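Long-range contacts in carbonic anhydrase (Neosartorya fumigata, PDB 6LAC), which probably catalyses the reversible hydration of carbon dioxide to hydrogencarbonate as a zinc-dependent enzyme of the beta class: residues Q27-I32 against N83-G88; A39-S44 against M166-A171. The protein carries 1 engineered substitution. One frame throughout, in Å; residues are numbered along the deposited sequence.

Contact 1: residues Q27-I32 against N83-G88; sequences QQVLWI and NIVICG
Trp31 holds CG trans to its own amide nitrogen (chi1 -171°), which lays the indole alongside Val85 of the neighbouring strand, and Val85, whose CG1 is likewise trans to N, sets that methyl over one face of the six-membered ring, 3.9 Å from the centroid. Cys87 comes to the indole obliquely, its CB 3.7 Å from Trp31 NE1, while the indole N-H is taken by Glu41. On the other face of the sheet Ile32 reaches across with CD1, 3.8 Å from Ile84 CG2, and Leu30 lies side by side with Ile84.

A parallel ladder fixes this register. Leu30 N donates to Asn83 O, and Leu30 O accepts from Val85 N; the next pair is straighter, Ile32 N to Val85 O at 2.8 Å (N-H...O 175°) and Cys87 N to Ile32 O. Before the first rung a water donates to Gln28 O and accepts from Asn83 ND2, 3.0 Å from each. Helix 127-148 covers Ile84 and Ile86, whereas Met166 of strand 162-169 packs against Trp31 and Val85. Strands 29-34 and 83-89 are the inner pair of the four parallel strands at the core of the beta-carbonic anhydrase fold.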
loop_
_atom_site.group_PDB
_atom_site.type_symbol
_atom_site.label_atom_id
_atom_site.label_comp_id
_atom_site.label_asym_id
_atom_site.label_seq_id
_atom_site.Cartn_x
_atom_site.Cartn_y
_atom_site.Cartn_z
ATOM N N GLN A 27 -16.969 10.771 -0.483
ATOM C CA GLN A 27 -15.944 11.054 0.561
ATOM C C GLN A 27 -14.774 10.112 0.308
ATOM O O GLN A 27 -14.905 9.251 -0.566
ATOM C CB GLN A 27 -16.504 10.858 1.969
ATOM C CG GLN A 27 -17.896 11.466 2.152
ATOM C CD GLN A 27 -17.931 12.934 1.816
ATOM O OE1 GLN A 27 -18.694 13.376 0.942
ATOM N NE2 GLN A 27 -17.047 13.686 2.452
ATOM N N GLN A 28 -13.635 10.376 0.912
ATOM C CA GLN A 28 -12.506 9.429 0.830
ATOM C C GLN A 28 -12.435 8.635 2.109
ATOM O O GLN A 28 -12.686 9.132 3.188
ATOM C CB GLN A 28 -11.216 10.155 0.541
ATOM C CG GLN A 28 -11.030 10.398 -0.948
ATOM C CD GLN A 28 -9.757 11.166 -1.145
ATOM O OE1 GLN A 28 -9.652 12.303 -0.678
ATOM N NE2 GLN A 28 -8.761 10.516 -1.720
ATOM N N VAL A 29 -12.049 7.368 1.961
ATOM C CA VAL A 29 -11.860 6.436 3.093
ATOM C C VAL A 29 -10.411 5.969 3.063
ATOM O O VAL A 29 -9.935 5.555 1.973
ATOM C CB VAL A 29 -12.840 5.256 2.983
ATOM C CG1 VAL A 29 -12.582 4.242 4.068
ATOM C CG2 VAL A 29 -14.303 5.748 2.944
ATOM N N LEU A 30 -9.730 6.010 4.195
ATOM C CA LEU A 30 -8.366 5.423 4.279
ATOM C C LEU A 30 -8.566 3.933 4.451
ATOM O O LEU A 30 -9.114 3.465 5.473
ATOM C CB LEU A 30 -7.609 6.035 5.446
ATOM C CG LEU A 30 -6.305 5.330 5.835
ATOM C CD1 LEU A 30 -5.307 5.279 4.673
ATOM C CD2 LEU A 30 -5.694 5.974 7.030
ATOM N N TRP A 31 -8.105 3.171 3.463
ATOM C CA TRP A 31 -8.226 1.695 3.404
ATOM C C TRP A 31 -6.855 1.125 3.702
ATOM O O TRP A 31 -5.951 1.348 2.851
ATOM C CB TRP A 31 -8.753 1.255 2.054
ATOM C CG TRP A 31 -9.091 -0.193 1.994
ATOM C CD1 TRP A 31 -8.273 -1.261 1.760
ATOM C CD2 TRP A 31 -10.396 -0.731 2.197
ATOM N NE1 TRP A 31 -8.985 -2.424 1.854
ATOM C CE2 TRP A 31 -10.294 -2.131 2.101
ATOM C CE3 TRP A 31 -11.638 -0.172 2.482
ATOM C CZ2 TRP A 31 -11.413 -2.972 2.267
ATOM C CZ3 TRP A 31 -12.722 -0.995 2.632
ATOM C CH2 TRP A 31 -12.611 -2.358 2.526
ATOM N N ILE A 32 -6.653 0.432 4.784
ATOM C CA ILE A 32 -5.372 -0.189 5.187
ATOM C C ILE A 32 -5.490 -1.669 4.950
ATOM O O ILE A 32 -6.275 -2.329 5.621
ATOM C CB ILE A 32 -5.014 0.133 6.617
ATOM C CG1 ILE A 32 -4.885 1.643 6.803
ATOM C CG2 ILE A 32 -3.752 -0.595 7.044
ATOM C CD1 ILE A 32 -4.879 2.107 8.246
ATOM N N ASN A 83 -13.287 8.190 7.998
ATOM C CA ASN A 83 -13.431 6.731 8.139
ATOM C C ASN A 83 -12.115 6.063 7.722
ATOM O O ASN A 83 -11.585 6.387 6.651
ATOM C CB ASN A 83 -14.572 6.165 7.311
ATOM C CG ASN A 83 -15.949 6.558 7.847
ATOM O OD1 ASN A 83 -16.395 5.954 8.815
ATOM N ND2 ASN A 83 -16.521 7.594 7.231
ATOM N N ILE A 84 -11.716 5.113 8.530
ATOM C CA ILE A 84 -10.516 4.267 8.286
ATOM C C ILE A 84 -11.004 2.829 8.327
ATOM O O ILE A 84 -11.723 2.501 9.296
ATOM C CB ILE A 84 -9.433 4.496 9.327
ATOM C CG1 ILE A 84 -8.958 5.945 9.286
ATOM C CG2 ILE A 84 -8.263 3.513 9.094
ATOM C CD1 ILE A 84 -7.993 6.353 10.383
ATOM N N VAL A 85 -10.663 2.005 7.358
ATOM C CA VAL A 85 -10.949 0.564 7.415
ATOM C C VAL A 85 -9.622 -0.151 7.518
ATOM O O VAL A 85 -8.754 0.113 6.635
ATOM C CB VAL A 85 -11.748 0.128 6.184
ATOM C CG1 VAL A 85 -11.993 -1.379 6.266
ATOM C CG2 VAL A 85 -13.063 0.855 6.078
ATOM N N ILE A 86 -9.440 -1.046 8.460
ATOM C CA ILE A 86 -8.313 -2.007 8.460
ATOM C C ILE A 86 -8.861 -3.328 7.968
ATOM O O ILE A 86 -9.761 -3.890 8.608
ATOM C CB ILE A 86 -7.649 -2.117 9.825
ATOM C CG1 ILE A 86 -7.206 -0.726 10.273
ATOM C CG2 ILE A 86 -6.500 -3.132 9.795
ATOM C CD1 ILE A 86 -6.453 -0.686 11.564
ATOM N N CYS A 87 -8.421 -3.738 6.798
ATOM C CA CYS A 87 -8.906 -4.961 6.153
ATOM C C CYS A 87 -7.826 -6.025 6.202
ATOM O O CYS A 87 -6.770 -5.855 5.554
ATOM C CB CYS A 87 -9.271 -4.695 4.732
ATOM S SG CYS A 87 -10.133 -6.090 3.954
ATOM N N GLY A 88 -8.022 -7.113 6.920
ATOM C CA GLY A 88 -7.195 -8.313 6.809
ATOM C C GLY A 88 -7.748 -9.253 5.793
ATOM O O GLY A 88 -8.773 -8.964 5.156
HETATM O O HOH W 1 -15.216 8.621 4.790
#

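Contact 2: residues A39-S44 against M166-A171. Engineered in segment 39-44: Ala39 (natural residue Cys).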
loop_
_atom_site.group_PDB
_atom_site.type_symbol
_atom_site.label_atom_id
_atom_site.label_comp_id
_atom_site.label_asym_id
_atom_site.label_seq_id
_atom_site.Cartn_x
_atom_site.Cartn_y
_atom_site.Cartn_z
ATOM N N ALA A 39 -5.581 -10.611 -4.533
ATOM C CA ALA A 39 -6.873 -11.023 -5.124
ATOM C C ALA A 39 -7.742 -9.780 -5.396
ATOM O O ALA A 39 -7.209 -8.829 -5.982
ATOM C CB ALA A 39 -7.524 -12.040 -4.209
ATOM N N ASP A 40 -9.020 -9.817 -5.052
ATOM C CA ASP A 40 -9.971 -8.746 -5.438
ATOM C C ASP A 40 -10.549 -8.110 -4.182
ATOM O O ASP A 40 -11.758 -7.826 -4.126
ATOM C CB ASP A 40 -11.061 -9.316 -6.362
ATOM C CG ASP A 40 -10.530 -9.975 -7.606
ATOM O OD1 ASP A 40 -9.517 -9.492 -8.140
ATOM O OD2 ASP A 40 -11.167 -10.921 -8.050
ATOM N N GLU A 41 -9.740 -7.861 -3.149
ATOM C CA GLU A 41 -10.218 -7.288 -1.881
ATOM C C GLU A 41 -11.019 -6.009 -2.049
ATOM O O GLU A 41 -12.082 -5.879 -1.432
ATOM C CB GLU A 41 -8.991 -7.017 -1.028
ATOM C CG GLU A 41 -9.253 -6.339 0.296
ATOM C CD GLU A 41 -7.930 -6.109 0.979
ATOM O OE1 GLU A 41 -7.650 -4.951 1.354
ATOM O OE2 GLU A 41 -7.237 -7.092 1.220
ATOM N N LEU A 42 -10.613 -5.093 -2.904
ATOM C CA LEU A 42 -11.344 -3.810 -3.004
ATOM C C LEU A 42 -12.717 -3.989 -3.666
ATOM O O LEU A 42 -13.566 -3.102 -3.459
ATOM C CB LEU A 42 -10.516 -2.765 -3.751
ATOM C CG LEU A 42 -9.144 -2.430 -3.156
ATOM C CD1 LEU A 42 -8.450 -1.326 -3.931
ATOM C CD2 LEU A 42 -9.224 -2.057 -1.692
ATOM N N GLU A 43 -12.963 -5.077 -4.364
ATOM C CA GLU A 43 -14.316 -5.348 -4.903
ATOM C C GLU A 43 -15.256 -5.678 -3.752
ATOM O O GLU A 43 -16.495 -5.594 -3.960
ATOM C CB GLU A 43 -14.246 -6.427 -5.989
ATOM C CG GLU A 43 -13.847 -5.817 -7.306
ATOM C CD GLU A 43 -14.989 -4.948 -7.815
ATOM O OE1 GLU A 43 -14.715 -3.817 -8.258
ATOM O OE2 GLU A 43 -16.182 -5.391 -7.701
ATOM N N SER A 44 -14.772 -5.952 -2.545
ATOM C CA SER A 44 -15.626 -6.199 -1.366
ATOM C C SER A 44 -15.651 -4.984 -0.424
ATOM O O SER A 44 -16.071 -5.151 0.717
ATOM C CB SER A 44 -15.179 -7.445 -0.675
ATOM O OG SER A 44 -15.510 -8.594 -1.439
ATOM N N MET A 166 -12.317 -5.210 9.153
ATOM C CA MET A 166 -12.984 -6.278 8.404
ATOM C C MET A 166 -11.963 -7.295 7.958
ATOM O O MET A 166 -10.752 -7.057 8.037
ATOM C CB MET A 166 -13.751 -5.736 7.237
ATOM C CG MET A 166 -12.897 -5.078 6.275
ATOM S SD MET A 166 -13.704 -4.781 4.671
ATOM C CE MET A 166 -13.759 -6.417 3.935
ATOM N N VAL A 167 -12.462 -8.446 7.527
ATOM C CA VAL A 167 -11.630 -9.483 6.868
ATOM C C VAL A 167 -12.235 -9.872 5.546
ATOM O O VAL A 167 -13.459 -10.057 5.446
ATOM C CB VAL A 167 -11.459 -10.701 7.754
ATOM C CG1 VAL A 167 -10.491 -11.669 7.139
ATOM C CG2 VAL A 167 -11.084 -10.346 9.152
ATOM N N TYR A 168 -11.404 -9.941 4.537
ATOM C CA TYR A 168 -11.792 -10.329 3.187
ATOM C C TYR A 168 -11.464 -11.798 2.979
ATOM O O TYR A 168 -10.381 -12.258 3.290
ATOM C CB TYR A 168 -11.034 -9.467 2.211
ATOM C CG TYR A 168 -11.005 -9.967 0.805
ATOM C CD1 TYR A 168 -12.149 -10.110 0.060
ATOM C CD2 TYR A 168 -9.788 -10.236 0.186
ATOM C CE1 TYR A 168 -12.095 -10.600 -1.258
ATOM C CE2 TYR A 168 -9.696 -10.665 -1.127
ATOM C CZ TYR A 168 -10.869 -10.867 -1.828
ATOM O OH TYR A 168 -10.789 -11.291 -3.154
ATOM N N ASP A 169 -12.448 -12.511 2.421
ATOM C CA ASP A 169 -12.301 -13.953 2.085
ATOM C C ASP A 169 -12.359 -14.140 0.567
ATOM O O ASP A 169 -13.462 -13.982 -0.011
ATOM C CB ASP A 169 -13.444 -14.716 2.756
ATOM C CG ASP A 169 -13.298 -16.221 2.668
ATOM O OD1 ASP A 169 -12.767 -16.693 1.640
ATOM O OD2 ASP A 169 -13.690 -16.886 3.656
ATOM N N LYS A 170 -11.215 -14.407 -0.058
ATOM C CA LYS A 170 -11.141 -14.501 -1.533
ATOM C C LYS A 170 -11.863 -15.778 -2.001
ATOM O O LYS A 170 -12.091 -15.850 -3.192
ATOM C CB LYS A 170 -9.705 -14.394 -2.026
ATOM C CG LYS A 170 -8.789 -15.510 -1.601
ATOM C CD LYS A 170 -7.416 -15.371 -2.185
ATOM C CE LYS A 170 -6.398 -16.352 -1.643
ATOM N NZ LYS A 170 -6.072 -16.134 -0.220
ATOM N N ALA A 171 -12.182 -16.698 -1.112
ATOM C CA ALA A 171 -12.864 -17.964 -1.505
ATOM C C ALA A 171 -14.387 -17.726 -1.612
ATOM O O ALA A 171 -14.986 -18.129 -2.650
ATOM C CB ALA A 171 -12.449 -19.090 -0.592
#
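Aromatic packing of a strand residue against a loop backbone, pinned by one hydrogen bond, joins the loop between strands 29-34 and 52-57 to the end of strand 162-169. Tyr168 carries it, with CG trans to the backbone N (chi1 163°) so that the ring extends to the loop. Glu41 CA sits 3.5 Å from the centroid of the Tyr168 ring and only 10° off the normal, a CH-pi contact over the face; Glu41 CB continues across the ring's border, 3.5 Å from Tyr168 CD2. The opposite face is covered by the backbone N of Lys170, so the ring is held between the loop and the backbone that follows Tyr168 itself.

At the far end of the ring the phenol oxygen accepts from Asp40 N, with Tyr168 OH and Asp40 N 3.0 Å apart and a bent N-H...O angle of 147°. The engineered Ala39 approaches the ring edge near its plane, with CB 3.5 Å from Tyr168 OH; the natural cysteine is seen forming an interchain disulfide and binding a second zinc, absent from this chain.

Glu41 runs its extended side chain past the ring: OE2 is hydrogen-bonded to Ser37 OG, while OE1 takes the hydrogen bond of Trp31 NE1 and the salt bridge of Arg56. Tyr168 and Met166 also pack on Cys87 of strand 83-89, and Asp169, which closes an Asx turn with Ala171 N, reaches Arg132 of helix 127-148.

How the contacts relate
The two contacts touch directly, their centres about 13 Å apart, and strands 83-89 and 162-169 are neighbours in the same sheet. Trp31 of contact 1 bridges the two: its NE1 lies 2.9 Å from Glu41 OE1 of contact 2, and its CH2 is 3.4 Å from Met166 SD. Gly88 O meets Tyr168 N at 2.9 Å, carrying the sheet on from one contact to the other. Both lead to the metal site, where zinc is bound by Cys34, Asp36, His89 and Cys92: strands 29-34 and 83-89 run on to Cys34 and His89, the Tyr168 side chain comes within about 4 Å of that of His89, and the side chains of Glu41 and Cys87 lie about 7 Å and about 10 Å from the zinc.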